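Local coordinates for protein NDP-rhamnosyltransferase (PDB 3TSA) that belongs to the glycosyltransferases of the GT-B fold, in which two Rossmann-like domains face each other across a cleft, at residues L5-P10 and L118-C123; I34-E39 and L49-I54; P74-R79 and Q314-F319; Q86-T91 and D146-P151. All blocks are in the same frame, centred on the assembly; numbering follows the deposited sequence.

Interaction 1: L5-P10 and L118-C123; sequences LVVPLP and LLVDVC
Leu5-Val7 and Leu118-Asp121 run side by side as parallel strands, their axes approaching to 4.7 Å and lying 12° from parallel. Leu119 bonds on both sides of Val6: its N donates to Leu5 O, and its O accepts from Val7 N at 2.8 Å. Asp121 N then reaches Val7 O and completes the regular part of the ladder. Pro8, which has no N-H to give, marks the end of the first strand.

Branched and aliphatic residues suit this buried strand pair. On one face Leu5 and Leu118 lie side by side; Leu118 carries its CG beside its own backbone N (chi1 -51°), and this brings CD2 to 3.8 Å from Leu5 CB. On the same face Val7 CB meets Val120 CG2 at 4.0 Å, while Val6 and Leu119 point to the other face.

At the strand's end the Asp121 side chain takes over: OD2 serves as acceptor for Leu9 N at 3.2 Å, met from above the carboxylate plane. OD1 accepts from Cys123 N at 2.8 Å, closing an Asx turn, so both oxygens help fix the carboxylate's rotation. The branched end of Leu9 packs apolarly beside the turn, with CD1 3.7 Å from Cys123 CB.

OD2 has a further partner in His14 ND1. In the sheet, strand 31-36 bonds to the far edge of Val6, strand 138-141 flanks Leu118 and Val120, and Leu40 of helix 38-46 lies against Pro8.

Interaction 2: I34-E39 and L49-I54; sequences IAAPPE and LTTAGI
Ile34-Ala36 and Thr51-Gly53 are the two neighbouring parallel strands of a beta-alpha-beta unit whose connecting helix is 38-46. The bonds zigzag between them: Ile34 N donates to Thr50 O in the carbonyl plane at 2.9 Å, Ala52 N to Ile34 O, and Ala36 N to Ala52 O. The last rung, Ile54 N to Ala36 O, is also 2.9 Å long. The Ala52 and Ile54 donors both stand above the planes of their carbonyls, by 49° at Ile54, consistent with the 44° between the short strand axes.

Strand 50-53 is the outermost of its Rossmann-like sheet within the chain, yet Thr50 and Thr51 pair in parallel with a strand of the second subunit, so the sheet continues across the interface. Small residues fit the middle of the pair: Ala36 CB rests on Thr51 CG2 at 3.8 Å, and on the opposite face Ala35 CB meets Ile54 CG1 at 4.1 Å, with Tyr106 of helix 82-113 touching both of these residues. At the start of the pair Ile34 CG1 packs against Leu49 CB, 4.1 Å away, both side chains also touching Cys22 of helix 19-27. Thr51 turns OG1 between its backbone N and carbonyl carbon (chi1 61°), where it bonds to His45 NE2 on the connecting helix.

Interaction 3: P74-R79 and Q314-F319; sequences PAFGQR and QYFDQF
Phe76 packs on Tyr315 and Phe316 where the two halves of the GT-B fold meet: 74-79, a loop with a short 3-10 turn, belongs to the N-terminal half, and 314-319 belongs to the C-terminal half, with a type II' beta turn from Tyr315 to Gln318.

The tight part is aromatic. With CG anti to its carbonyl carbon (chi1 -75°), Phe76 sends its ring across the boundary, and Phe316 N lies over one face, 3.3 Å from Phe76 CG. Beside it, Phe76 CE2 touches Tyr315 CB at 3.8 Å. Phe76 CE1 comes over one face of the Phe316 ring, 3.7 Å from Phe316 CE1, the planes meeting obliquely at 46°, neither stacked nor edge-to-face. A flat ring suits this place, since it can lie on the turn's backbone and reach a second ring as well. Phe319, on the first turn of helix 318-327, presents its own face to Pro74, whose CA sits 3.7 Å from the ring centroid in a CH-pi contact. Gly77, having no side chain, brings CA to 3.8 Å from Phe319 CB.

Toward the outside the contact thins. Pro74 lies at the margin, its CG a looser 4.2 Å from Phe319 CE1. Exposed Gln78 and partly exposed Arg79 do not touch 314-319; Arg79 instead makes a salt bridge with Asp190. No hydrogen bond joins the two segments, although Gly77 O is held by Arg323 NH2 further along the helix.

The turn is braced from within by Gln318 OE1, which accepts from Tyr315 N at 3.0 Å and, in its carbonyl plane, from Gln314 N at 2.8 Å.

Interaction 4: Q86-T91 and D146-P151; sequences QLWEQT and DPTAGP
Trp88 sets CG anti to its carbonyl carbon (chi1 -73°), and its second torsion of 99° swings the indole off helix 82-113 toward Pro147. The far end of the six-membered ring does the touching: CH2 lies 3.5 Å from Pro147 CG, with CZ2 almost as near, the two side chains crossing at about a right angle. Pro147 O stands over one face of the indole, and Thr148 CG2 makes a looser approach to CZ3 at 4.2 Å. A broad tryptophan and compact prolines suit each other here, since the indole can span from the helix to the loop.

Nearer the helix, Pro151 packs against the root of the Trp88 side chain. Its CB rests 3.9 Å from Trp88 CB and 3.7 Å from Glu89 CG. Glu89 meets Pro151 through its CG methylene, and the chain runs on extended beyond it. Proline is well placed just after the N-cap Gly150, because the first turn of a helix needs no N-H from it.

The loop is shaped by Asp146. Thr148 N donates to OD1 on the anti side at 3.0 Å, 32° out of the carboxylate plane, and this bond closes an Asx turn. The Thr148 hydroxyl adds a second bond on the syn lone pair, OG1 to OD1 being 2.7 Å. OD2 is engaged by Arg142 in a salt bridge, so both oxygens are held.

No hydrogen bond crosses between the segments; Trp88 NE1 donates instead to Phe76 O. The contact thus ties long helix 82-113 to the loop that follows strand 138-141 and opens helix 151-166, whose Phe152 also packs on Trp88 and Thr91.

Interactions 1 and 2 are adjoining parts of one parallel sheet, with centres 11 Å apart: strands 3-7 and 31-36 are neighbours in it, and Val6 O probably bonds to Ala35 N. Along the chain interaction 2 is nested within the loop that interaction 1 closes. Interactions 3 and 4, centred 10 Å apart, form a second cluster beyond the sheet, joined where Arg79 packs on Pro147 and Trp88. Interaction 4 is nested inside the long loop closed by interaction 3, which alone brings in the C-terminal half. Val122 and Cys123 touch Thr148, linking the two clusters, and packing contacts thus run from the sheet, through Thr148 and its loop, to the segments at the interdomain boundary.

Interaction 1: L5-P10 and L118-C123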
loop_
_atom_site.group_PDB
_atom_site.type_symbol
_atom_site.label_atom_id
_atom_site.label_comp_id
_atom_site.label_asym_id
_atom_site.label_seq_id
_atom_site.Cartn_x
_atom_site.Cartn_y
_atom_site.Cartn_z
ATOM N N LEU A 5 -8.011 -14.118 -1.798
ATOM C CA LEU A 5 -7.751 -13.891 -3.248
ATOM C C LEU A 5 -8.725 -12.832 -3.718
ATOM O O LEU A 5 -9.967 -13.067 -3.563
ATOM C CB LEU A 5 -7.945 -15.177 -4.077
ATOM C CG LEU A 5 -7.616 -15.126 -5.581
ATOM C CD1 LEU A 5 -6.160 -14.707 -5.832
ATOM C CD2 LEU A 5 -7.856 -16.516 -6.236
ATOM N N VAL A 6 -8.200 -11.775 -4.301
ATOM C CA VAL A 6 -8.998 -10.670 -4.720
ATOM C C VAL A 6 -9.188 -10.770 -6.238
ATOM O O VAL A 6 -8.201 -10.981 -6.999
ATOM C CB VAL A 6 -8.298 -9.385 -4.353
ATOM C CG1 VAL A 6 -9.110 -8.146 -4.838
ATOM C CG2 VAL A 6 -8.007 -9.395 -2.864
ATOM N N VAL A 7 -10.446 -10.695 -6.672
ATOM C CA VAL A 7 -10.794 -10.931 -8.063
ATOM C C VAL A 7 -11.515 -9.683 -8.560
ATOM O O VAL A 7 -12.723 -9.548 -8.365
ATOM C CB VAL A 7 -11.733 -12.115 -8.154
ATOM C CG1 VAL A 7 -12.065 -12.460 -9.574
ATOM C CG2 VAL A 7 -11.106 -13.329 -7.432
ATOM N N PRO A 8 -10.752 -8.703 -9.111
ATOM C CA PRO A 8 -11.377 -7.508 -9.576
ATOM C C PRO A 8 -11.664 -7.604 -11.064
ATOM O O PRO A 8 -11.132 -8.501 -11.748
ATOM C CB PRO A 8 -10.319 -6.464 -9.282
ATOM C CG PRO A 8 -9.004 -7.235 -9.456
ATOM C CD PRO A 8 -9.278 -8.580 -8.976
ATOM N N LEU A 9 -12.522 -6.714 -11.560
ATOM C CA LEU A 9 -12.640 -6.500 -12.991
ATOM C C LEU A 9 -11.385 -5.791 -13.454
ATOM O O LEU A 9 -10.752 -5.077 -12.653
ATOM C CB LEU A 9 -13.776 -5.533 -13.273
ATOM C CG LEU A 9 -15.180 -5.969 -13.646
ATOM C CD1 LEU A 9 -15.851 -4.651 -14.075
ATOM C CD2 LEU A 9 -15.208 -7.053 -14.671
ATOM N N PRO A 10 -11.002 -5.965 -14.739
ATOM C CA PRO A 10 -9.771 -5.300 -15.129
ATOM C C PRO A 10 -9.952 -3.810 -15.332
ATOM O O PRO A 10 -9.566 -3.307 -16.361
ATOM C CB PRO A 10 -9.405 -5.952 -16.457
ATOM C CG PRO A 10 -10.724 -6.434 -17.010
ATOM C CD PRO A 10 -11.639 -6.691 -15.857
ATOM N N LEU A 118 -12.764 -15.471 -1.173
ATOM C CA LEU A 118 -12.621 -14.700 -2.417
ATOM C C LEU A 118 -13.290 -13.342 -2.195
ATOM O O LEU A 118 -14.459 -13.284 -1.820
ATOM C CB LEU A 118 -13.255 -15.432 -3.587
ATOM C CG LEU A 118 -12.853 -16.884 -3.793
ATOM C CD1 LEU A 118 -13.696 -17.389 -5.077
ATOM C CD2 LEU A 118 -11.316 -17.000 -3.982
ATOM N N LEU A 119 -12.556 -12.251 -2.453
ATOM C CA LEU A 119 -13.118 -10.911 -2.389
ATOM C C LEU A 119 -13.248 -10.486 -3.850
ATOM O O LEU A 119 -12.249 -10.333 -4.560
ATOM C CB LEU A 119 -12.128 -10.013 -1.658
ATOM C CG LEU A 119 -12.591 -8.560 -1.578
ATOM C CD1 LEU A 119 -13.925 -8.413 -0.848
ATOM C CD2 LEU A 119 -11.538 -7.738 -0.880
ATOM N N VAL A 120 -14.481 -10.323 -4.307
ATOM C CA VAL A 120 -14.755 -10.321 -5.728
ATOM C C VAL A 120 -15.479 -9.064 -6.089
ATOM O O VAL A 120 -16.492 -8.740 -5.442
ATOM C CB VAL A 120 -15.641 -11.559 -6.022
ATOM C CG1 VAL A 120 -16.073 -11.591 -7.504
ATOM C CG2 VAL A 120 -14.811 -12.863 -5.674
ATOM N N ASP A 121 -14.998 -8.321 -7.111
ATOM C CA ASP A 121 -15.783 -7.195 -7.625
ATOM C C ASP A 121 -17.193 -7.660 -8.054
ATOM O O ASP A 121 -17.331 -8.712 -8.667
ATOM C CB ASP A 121 -14.966 -6.654 -8.802
ATOM C CG ASP A 121 -15.659 -5.565 -9.652
ATOM O OD1 ASP A 121 -16.878 -5.380 -9.756
ATOM O OD2 ASP A 121 -14.866 -4.913 -10.385
ATOM N N VAL A 122 -18.237 -6.863 -7.753
ATOM C CA VAL A 122 -19.619 -7.262 -8.111
ATOM C C VAL A 122 -19.771 -7.673 -9.532
ATOM O O VAL A 122 -20.524 -8.624 -9.806
ATOM C CB VAL A 122 -20.667 -6.146 -7.793
ATOM C CG1 VAL A 122 -21.899 -6.398 -8.551
ATOM C CG2 VAL A 122 -21.035 -6.273 -6.318
ATOM N N CYS A 123 -19.078 -7.007 -10.456
ATOM C CA CYS A 123 -19.142 -7.407 -11.871
ATOM C C CYS A 123 -18.162 -8.498 -12.320
ATOM O O CYS A 123 -18.308 -9.017 -13.436
ATOM C CB CYS A 123 -18.851 -6.231 -12.718
ATOM S SG CYS A 123 -20.211 -4.986 -12.627
#

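Interaction 2: I34-E39 and L49-I54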
loop_
_atom_site.group_PDB
_atom_site.type_symbol
_atom_site.label_atom_id
_atom_site.label_comp_id
_atom_site.label_asym_id
_atom_site.label_seq_id
_atom_site.Cartn_x
_atom_site.Cartn_y
_atom_site.Cartn_z
ATOM N N ILE A 34 -3.742 -10.350 -5.311
ATOM C CA ILE A 34 -4.655 -9.805 -6.323
ATOM C C ILE A 34 -4.528 -10.592 -7.662
ATOM O O ILE A 34 -3.446 -10.564 -8.273
ATOM C CB ILE A 34 -4.256 -8.355 -6.641
ATOM C CG1 ILE A 34 -4.124 -7.527 -5.353
ATOM C CG2 ILE A 34 -5.288 -7.697 -7.619
ATOM C CD1 ILE A 34 -5.332 -7.438 -4.637
ATOM N N ALA A 35 -5.586 -11.267 -8.138
ATOM C CA ALA A 35 -5.458 -11.918 -9.450
ATOM C C ALA A 35 -5.568 -10.753 -10.486
ATOM O O ALA A 35 -6.599 -10.041 -10.533
ATOM C CB ALA A 35 -6.622 -12.962 -9.636
ATOM N N ALA A 36 -4.519 -10.522 -11.273
ATOM C CA ALA A 36 -4.389 -9.321 -12.068
ATOM C C ALA A 36 -4.070 -9.656 -13.511
ATOM O O ALA A 36 -3.005 -10.249 -13.804
ATOM C CB ALA A 36 -3.296 -8.425 -11.505
ATOM N N PRO A 37 -4.972 -9.289 -14.419
ATOM C CA PRO A 37 -4.516 -9.329 -15.793
ATOM C C PRO A 37 -3.604 -8.110 -15.980
ATOM O O PRO A 37 -3.536 -7.240 -15.082
ATOM C CB PRO A 37 -5.821 -9.168 -16.621
ATOM C CG PRO A 37 -6.747 -8.479 -15.775
ATOM C CD PRO A 37 -6.304 -8.677 -14.280
ATOM N N PRO A 38 -2.940 -8.010 -17.145
ATOM C CA PRO A 38 -1.969 -6.931 -17.454
ATOM C C PRO A 38 -2.454 -5.530 -17.138
ATOM O O PRO A 38 -1.653 -4.725 -16.610
ATOM C CB PRO A 38 -1.803 -7.077 -18.972
ATOM C CG PRO A 38 -1.852 -8.594 -19.095
ATOM C CD PRO A 38 -3.094 -8.927 -18.292
ATOM N N GLU A 39 -3.749 -5.267 -17.388
ATOM C CA GLU A 39 -4.405 -3.948 -17.189
ATOM C C GLU A 39 -4.343 -3.445 -15.744
ATOM O O GLU A 39 -4.403 -2.243 -15.500
ATOM C CB GLU A 39 -5.896 -3.992 -17.581
ATOM C CG GLU A 39 -6.193 -4.113 -19.053
ATOM C CD GLU A 39 -6.164 -5.551 -19.566
ATOM O OE1 GLU A 39 -6.115 -6.506 -18.769
ATOM O OE2 GLU A 39 -6.176 -5.726 -20.819
ATOM N N LEU A 49 0.743 -3.795 -3.256
ATOM C CA LEU A 49 0.155 -5.115 -3.217
ATOM C C LEU A 49 0.854 -6.110 -4.083
ATOM O O LEU A 49 1.629 -5.745 -4.997
ATOM C CB LEU A 49 -1.347 -5.089 -3.565
ATOM C CG LEU A 49 -2.075 -4.205 -2.552
ATOM C CD1 LEU A 49 -3.493 -3.913 -3.032
ATOM C CD2 LEU A 49 -2.102 -4.776 -1.126
ATOM N N THR A 50 0.594 -7.394 -3.801
ATOM C CA THR A 50 1.158 -8.435 -4.673
ATOM C C THR A 50 0.087 -9.068 -5.584
ATOM O O THR A 50 -1.086 -9.157 -5.201
ATOM C CB THR A 50 1.900 -9.541 -3.858
ATOM O OG1 THR A 50 0.998 -10.122 -2.961
ATOM C CG2 THR A 50 3.070 -8.903 -3.100
ATOM N N THR A 51 0.578 -9.597 -6.702
ATOM C CA THR A 51 -0.267 -10.118 -7.779
ATOM C C THR A 51 0.018 -11.546 -8.204
ATOM O O THR A 51 1.107 -12.124 -7.964
ATOM C CB THR A 51 -0.191 -9.233 -9.041
ATOM O OG1 THR A 51 1.158 -9.188 -9.543
ATOM C CG2 THR A 51 -0.742 -7.835 -8.766
ATOM N N ALA A 52 -1.024 -12.155 -8.749
ATOM C CA ALA A 52 -0.871 -13.386 -9.503
ATOM C C ALA A 52 -1.274 -12.996 -10.925
ATOM O O ALA A 52 -2.345 -12.430 -11.144
ATOM C CB ALA A 52 -1.765 -14.463 -8.960
ATOM N N GLY A 53 -0.391 -13.254 -11.884
ATOM C CA GLY A 53 -0.739 -12.874 -13.267
ATOM C C GLY A 53 -1.820 -13.724 -13.916
ATOM O O GLY A 53 -1.896 -14.968 -13.745
ATOM N N ILE A 54 -2.694 -13.027 -14.643
ATOM C CA ILE A 54 -3.750 -13.691 -15.438
ATOM C C ILE A 54 -3.550 -13.243 -16.903
ATOM O O ILE A 54 -3.240 -12.046 -17.112
ATOM C CB ILE A 54 -5.207 -13.222 -14.956
ATOM C CG1 ILE A 54 -5.504 -13.623 -13.490
ATOM C CG2 ILE A 54 -6.315 -13.705 -16.035
ATOM C CD1 ILE A 54 -5.427 -15.068 -13.204
#

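Interaction 3: P74-R79 and Q314-F319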
loop_
_atom_site.group_PDB
_atom_site.type_symbol
_atom_site.label_atom_id
_atom_site.label_comp_id
_atom_site.label_asym_id
_atom_site.label_seq_id
_atom_site.Cartn_x
_atom_site.Cartn_y
_atom_site.Cartn_z
ATOM N N PRO A 74 -26.490 8.096 -22.207
ATOM C CA PRO A 74 -27.493 8.057 -21.146
ATOM C C PRO A 74 -28.244 6.727 -21.013
ATOM O O PRO A 74 -28.852 6.446 -19.958
ATOM C CB PRO A 74 -28.526 9.145 -21.596
ATOM C CG PRO A 74 -27.662 10.140 -22.321
ATOM C CD PRO A 74 -26.723 9.233 -23.142
ATOM N N ALA A 75 -28.209 5.889 -22.064
ATOM C CA ALA A 75 -28.971 4.641 -21.965
ATOM C C ALA A 75 -28.382 3.751 -20.846
ATOM O O ALA A 75 -29.065 2.921 -20.267
ATOM C CB ALA A 75 -28.991 3.900 -23.347
ATOM N N PHE A 76 -27.137 3.992 -20.455
ATOM C CA PHE A 76 -26.704 3.263 -19.236
ATOM C C PHE A 76 -27.481 3.532 -18.011
ATOM O O PHE A 76 -27.562 2.662 -17.091
ATOM C CB PHE A 76 -25.173 3.481 -18.892
ATOM C CG PHE A 76 -24.238 2.756 -19.758
ATOM C CD1 PHE A 76 -23.917 1.419 -19.532
ATOM C CD2 PHE A 76 -23.590 3.468 -20.799
ATOM C CE1 PHE A 76 -23.014 0.777 -20.389
ATOM C CE2 PHE A 76 -22.661 2.836 -21.687
ATOM C CZ PHE A 76 -22.368 1.477 -21.478
ATOM N N GLY A 77 -28.038 4.727 -17.916
ATOM C CA GLY A 77 -28.860 5.065 -16.773
ATOM C C GLY A 77 -30.356 4.912 -17.022
ATOM O O GLY A 77 -31.216 5.458 -16.304
ATOM N N GLN A 78 -30.688 4.116 -18.029
ATOM C CA GLN A 78 -32.089 3.905 -18.436
ATOM C C GLN A 78 -32.370 2.400 -18.553
ATOM O O GLN A 78 -32.607 1.913 -19.670
ATOM C CB GLN A 78 -32.395 4.659 -19.758
ATOM C CG GLN A 78 -32.122 6.212 -19.573
ATOM C CD GLN A 78 -32.145 6.965 -20.864
ATOM O OE1 GLN A 78 -31.970 6.381 -21.928
ATOM N NE2 GLN A 78 -32.260 8.294 -20.769
ATOM N N ARG A 79 -32.293 1.681 -17.416
ATOM C CA ARG A 79 -32.354 0.187 -17.426
ATOM C C ARG A 79 -33.761 -0.305 -17.781
ATOM O O ARG A 79 -33.887 -1.441 -18.258
ATOM C CB ARG A 79 -31.817 -0.406 -16.150
ATOM C CG ARG A 79 -30.300 -0.455 -16.205
ATOM C CD ARG A 79 -29.687 -1.006 -14.898
ATOM N NE ARG A 79 -29.977 -0.174 -13.737
ATOM C CZ ARG A 79 -30.462 -0.648 -12.578
ATOM N NH1 ARG A 79 -30.720 -1.973 -12.390
ATOM N NH2 ARG A 79 -30.717 0.223 -11.582
ATOM N N GLN A 314 -20.995 9.694 -18.133
ATOM C CA GLN A 314 -20.638 9.139 -19.460
ATOM C C GLN A 314 -21.142 7.724 -19.662
ATOM O O GLN A 314 -21.667 7.375 -20.740
ATOM C CB GLN A 314 -19.104 9.207 -19.667
ATOM C CG GLN A 314 -18.496 10.585 -19.450
ATOM C CD GLN A 314 -19.034 11.644 -20.437
ATOM O OE1 GLN A 314 -19.261 12.786 -20.039
ATOM N NE2 GLN A 314 -19.253 11.247 -21.693
ATOM N N TYR A 315 -20.960 6.864 -18.660
ATOM C CA TYR A 315 -21.226 5.473 -18.891
ATOM C C TYR A 315 -21.459 4.735 -17.562
ATOM O O TYR A 315 -21.305 5.322 -16.472
ATOM C CB TYR A 315 -20.102 4.817 -19.717
ATOM C CG TYR A 315 -18.670 4.873 -19.155
ATOM C CD1 TYR A 315 -18.354 4.869 -17.750
ATOM C CD2 TYR A 315 -17.612 4.840 -20.067
ATOM C CE1 TYR A 315 -17.005 4.875 -17.338
ATOM C CE2 TYR A 315 -16.336 4.797 -19.663
ATOM C CZ TYR A 315 -16.026 4.835 -18.323
ATOM O OH TYR A 315 -14.696 4.794 -17.974
ATOM N N PHE A 316 -21.830 3.457 -17.676
ATOM C CA PHE A 316 -22.046 2.564 -16.508
ATOM C C PHE A 316 -22.914 3.161 -15.406
ATOM O O PHE A 316 -24.079 3.484 -15.678
ATOM C CB PHE A 316 -20.723 1.952 -16.056
ATOM C CG PHE A 316 -20.131 1.074 -17.112
ATOM C CD1 PHE A 316 -20.799 -0.110 -17.512
ATOM C CD2 PHE A 316 -19.016 1.499 -17.859
ATOM C CE1 PHE A 316 -20.306 -0.923 -18.596
ATOM C CE2 PHE A 316 -18.515 0.706 -18.959
ATOM C CZ PHE A 316 -19.174 -0.518 -19.304
ATOM N N ASP A 317 -22.360 3.315 -14.193
ATOM C CA ASP A 317 -23.124 3.751 -13.020
ATOM C C ASP A 317 -23.148 5.238 -12.888
ATOM O O ASP A 317 -23.806 5.773 -11.959
ATOM C CB ASP A 317 -22.412 3.170 -11.739
ATOM C CG ASP A 317 -20.969 3.554 -11.663
ATOM O OD1 ASP A 317 -20.252 3.499 -12.679
ATOM O OD2 ASP A 317 -20.494 3.870 -10.553
ATOM N N GLN A 318 -22.546 5.956 -13.856
ATOM C CA GLN A 318 -22.329 7.416 -13.649
ATOM C C GLN A 318 -23.597 8.263 -13.685
ATOM O O GLN A 318 -23.692 9.261 -12.949
ATOM C CB GLN A 318 -21.277 8.017 -14.623
ATOM C CG GLN A 318 -19.897 7.352 -14.358
ATOM C CD GLN A 318 -18.911 7.663 -15.404
ATOM O OE1 GLN A 318 -19.285 8.125 -16.491
ATOM N NE2 GLN A 318 -17.617 7.389 -15.104
ATOM N N PHE A 319 -24.570 7.892 -14.525
ATOM C CA PHE A 319 -25.878 8.579 -14.566
ATOM C C PHE A 319 -26.650 8.485 -13.309
ATOM O O PHE A 319 -27.214 9.458 -12.882
ATOM C CB PHE A 319 -26.716 8.014 -15.779
ATOM C CG PHE A 319 -25.975 8.277 -17.073
ATOM C CD1 PHE A 319 -26.089 9.550 -17.657
ATOM C CD2 PHE A 319 -25.124 7.301 -17.621
ATOM C CE1 PHE A 319 -25.303 9.872 -18.857
ATOM C CE2 PHE A 319 -24.348 7.612 -18.804
ATOM C CZ PHE A 319 -24.411 8.895 -19.360
#

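Interaction 4: Q86-T91 and D146-P151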
loop_
_atom_site.group_PDB
_atom_site.type_symbol
_atom_site.label_atom_id
_atom_site.label_comp_id
_atom_site.label_asym_id
_atom_site.label_seq_id
_atom_site.Cartn_x
_atom_site.Cartn_y
_atom_site.Cartn_z
ATOM N N GLN A 86 -30.058 -3.673 -23.329
ATOM C CA GLN A 86 -29.031 -4.270 -24.223
ATOM C C GLN A 86 -27.610 -3.940 -23.802
ATOM O O GLN A 86 -26.709 -4.778 -23.894
ATOM C CB GLN A 86 -29.163 -3.704 -25.639
ATOM C CG GLN A 86 -30.190 -4.393 -26.530
ATOM C CD GLN A 86 -30.042 -3.900 -27.997
ATOM O OE1 GLN A 86 -30.450 -4.562 -28.949
ATOM N NE2 GLN A 86 -29.448 -2.728 -28.154
ATOM N N LEU A 87 -27.373 -2.691 -23.371
ATOM C CA LEU A 87 -26.021 -2.333 -22.943
ATOM C C LEU A 87 -25.614 -3.170 -21.779
ATOM O O LEU A 87 -24.488 -3.659 -21.786
ATOM C CB LEU A 87 -25.903 -0.878 -22.521
ATOM C CG LEU A 87 -25.843 0.220 -23.595
ATOM C CD1 LEU A 87 -25.955 1.549 -22.796
ATOM C CD2 LEU A 87 -24.586 0.217 -24.450
ATOM N N TRP A 88 -26.489 -3.262 -20.760
ATOM C CA TRP A 88 -26.130 -4.005 -19.539
ATOM C C TRP A 88 -26.088 -5.509 -19.850
ATOM O O TRP A 88 -25.211 -6.197 -19.344
ATOM C CB TRP A 88 -27.066 -3.680 -18.391
ATOM C CG TRP A 88 -26.776 -2.301 -17.860
ATOM C CD1 TRP A 88 -27.439 -1.131 -18.132
ATOM C CD2 TRP A 88 -25.734 -1.987 -16.945
ATOM N NE1 TRP A 88 -26.836 -0.089 -17.434
ATOM C CE2 TRP A 88 -25.791 -0.587 -16.697
ATOM C CE3 TRP A 88 -24.735 -2.752 -16.330
ATOM C CZ2 TRP A 88 -24.854 0.057 -15.845
ATOM C CZ3 TRP A 88 -23.859 -2.156 -15.474
ATOM C CH2 TRP A 88 -23.927 -0.773 -15.195
ATOM N N GLU A 89 -26.964 -5.993 -20.726
ATOM C CA GLU A 89 -26.889 -7.439 -21.122
ATOM C C GLU A 89 -25.587 -7.768 -21.881
ATOM O O GLU A 89 -24.958 -8.848 -21.652
ATOM C CB GLU A 89 -28.172 -7.884 -21.877
ATOM C CG GLU A 89 -29.422 -7.874 -20.949
ATOM C CD GLU A 89 -30.716 -8.149 -21.697
ATOM O OE1 GLU A 89 -30.809 -7.833 -22.911
ATOM O OE2 GLU A 89 -31.632 -8.672 -21.058
ATOM N N GLN A 90 -25.133 -6.843 -22.746
ATOM C CA GLN A 90 -23.885 -7.068 -23.516
ATOM C C GLN A 90 -22.667 -7.042 -22.572
ATOM O O GLN A 90 -21.720 -7.862 -22.690
ATOM C CB GLN A 90 -23.801 -6.069 -24.695
ATOM C CG GLN A 90 -22.400 -5.560 -25.183
ATOM C CD GLN A 90 -22.425 -3.987 -25.591
ATOM O OE1 GLN A 90 -23.425 -3.457 -26.159
ATOM N NE2 GLN A 90 -21.330 -3.270 -25.276
ATOM N N THR A 91 -22.691 -6.133 -21.583
ATOM C CA THR A 91 -21.668 -6.149 -20.563
ATOM C C THR A 91 -21.565 -7.503 -19.883
ATOM O O THR A 91 -20.441 -8.053 -19.771
ATOM C CB THR A 91 -21.911 -5.046 -19.474
ATOM O OG1 THR A 91 -21.932 -3.804 -20.166
ATOM C CG2 THR A 91 -20.734 -5.013 -18.507
ATOM N N ASP A 146 -24.440 0.724 -7.713
ATOM C CA ASP A 146 -24.420 -0.655 -8.321
ATOM C C ASP A 146 -25.700 -0.774 -9.137
ATOM O O ASP A 146 -26.761 -1.013 -8.570
ATOM C CB ASP A 146 -24.401 -1.702 -7.174
ATOM C CG ASP A 146 -24.424 -3.157 -7.705
ATOM O OD1 ASP A 146 -24.532 -3.376 -8.952
ATOM O OD2 ASP A 146 -24.300 -4.071 -6.888
ATOM N N PRO A 147 -25.615 -0.626 -10.505
ATOM C CA PRO A 147 -26.814 -0.753 -11.351
ATOM C C PRO A 147 -26.907 -2.126 -11.994
ATOM O O PRO A 147 -27.452 -2.254 -13.088
ATOM C CB PRO A 147 -26.585 0.296 -12.450
ATOM C CG PRO A 147 -25.246 0.782 -12.304
ATOM C CD PRO A 147 -24.486 -0.034 -11.236
ATOM N N THR A 148 -26.367 -3.141 -11.321
ATOM C CA THR A 148 -26.322 -4.476 -11.959
ATOM C C THR A 148 -27.542 -5.321 -11.833
ATOM O O THR A 148 -27.638 -6.315 -12.537
ATOM C CB THR A 148 -25.048 -5.293 -11.568
ATOM O OG1 THR A 148 -25.081 -5.667 -10.185
ATOM C CG2 THR A 148 -23.799 -4.539 -11.978
ATOM N N ALA A 149 -28.470 -4.957 -10.952
ATOM C CA ALA A 149 -29.751 -5.723 -10.793
ATOM C C ALA A 149 -30.582 -5.812 -12.041
ATOM O O ALA A 149 -31.440 -6.730 -12.222
ATOM C CB ALA A 149 -30.603 -5.184 -9.706
ATOM N N GLY A 150 -30.545 -4.994 -13.023
ATOM C CA GLY A 150 -31.679 -5.842 -13.811
ATOM C C GLY A 150 -31.210 -6.830 -14.884
ATOM O O GLY A 150 -30.927 -8.058 -14.696
ATOM N N PRO A 151 -31.062 -6.267 -16.032
ATOM C CA PRO A 151 -30.477 -6.833 -17.239
ATOM C C PRO A 151 -29.130 -7.507 -17.027
ATOM O O PRO A 151 -28.952 -8.643 -17.480
ATOM C CB PRO A 151 -30.388 -5.650 -18.199
ATOM C CG PRO A 151 -30.832 -4.459 -17.402
ATOM C CD PRO A 151 -31.573 -4.905 -16.216
#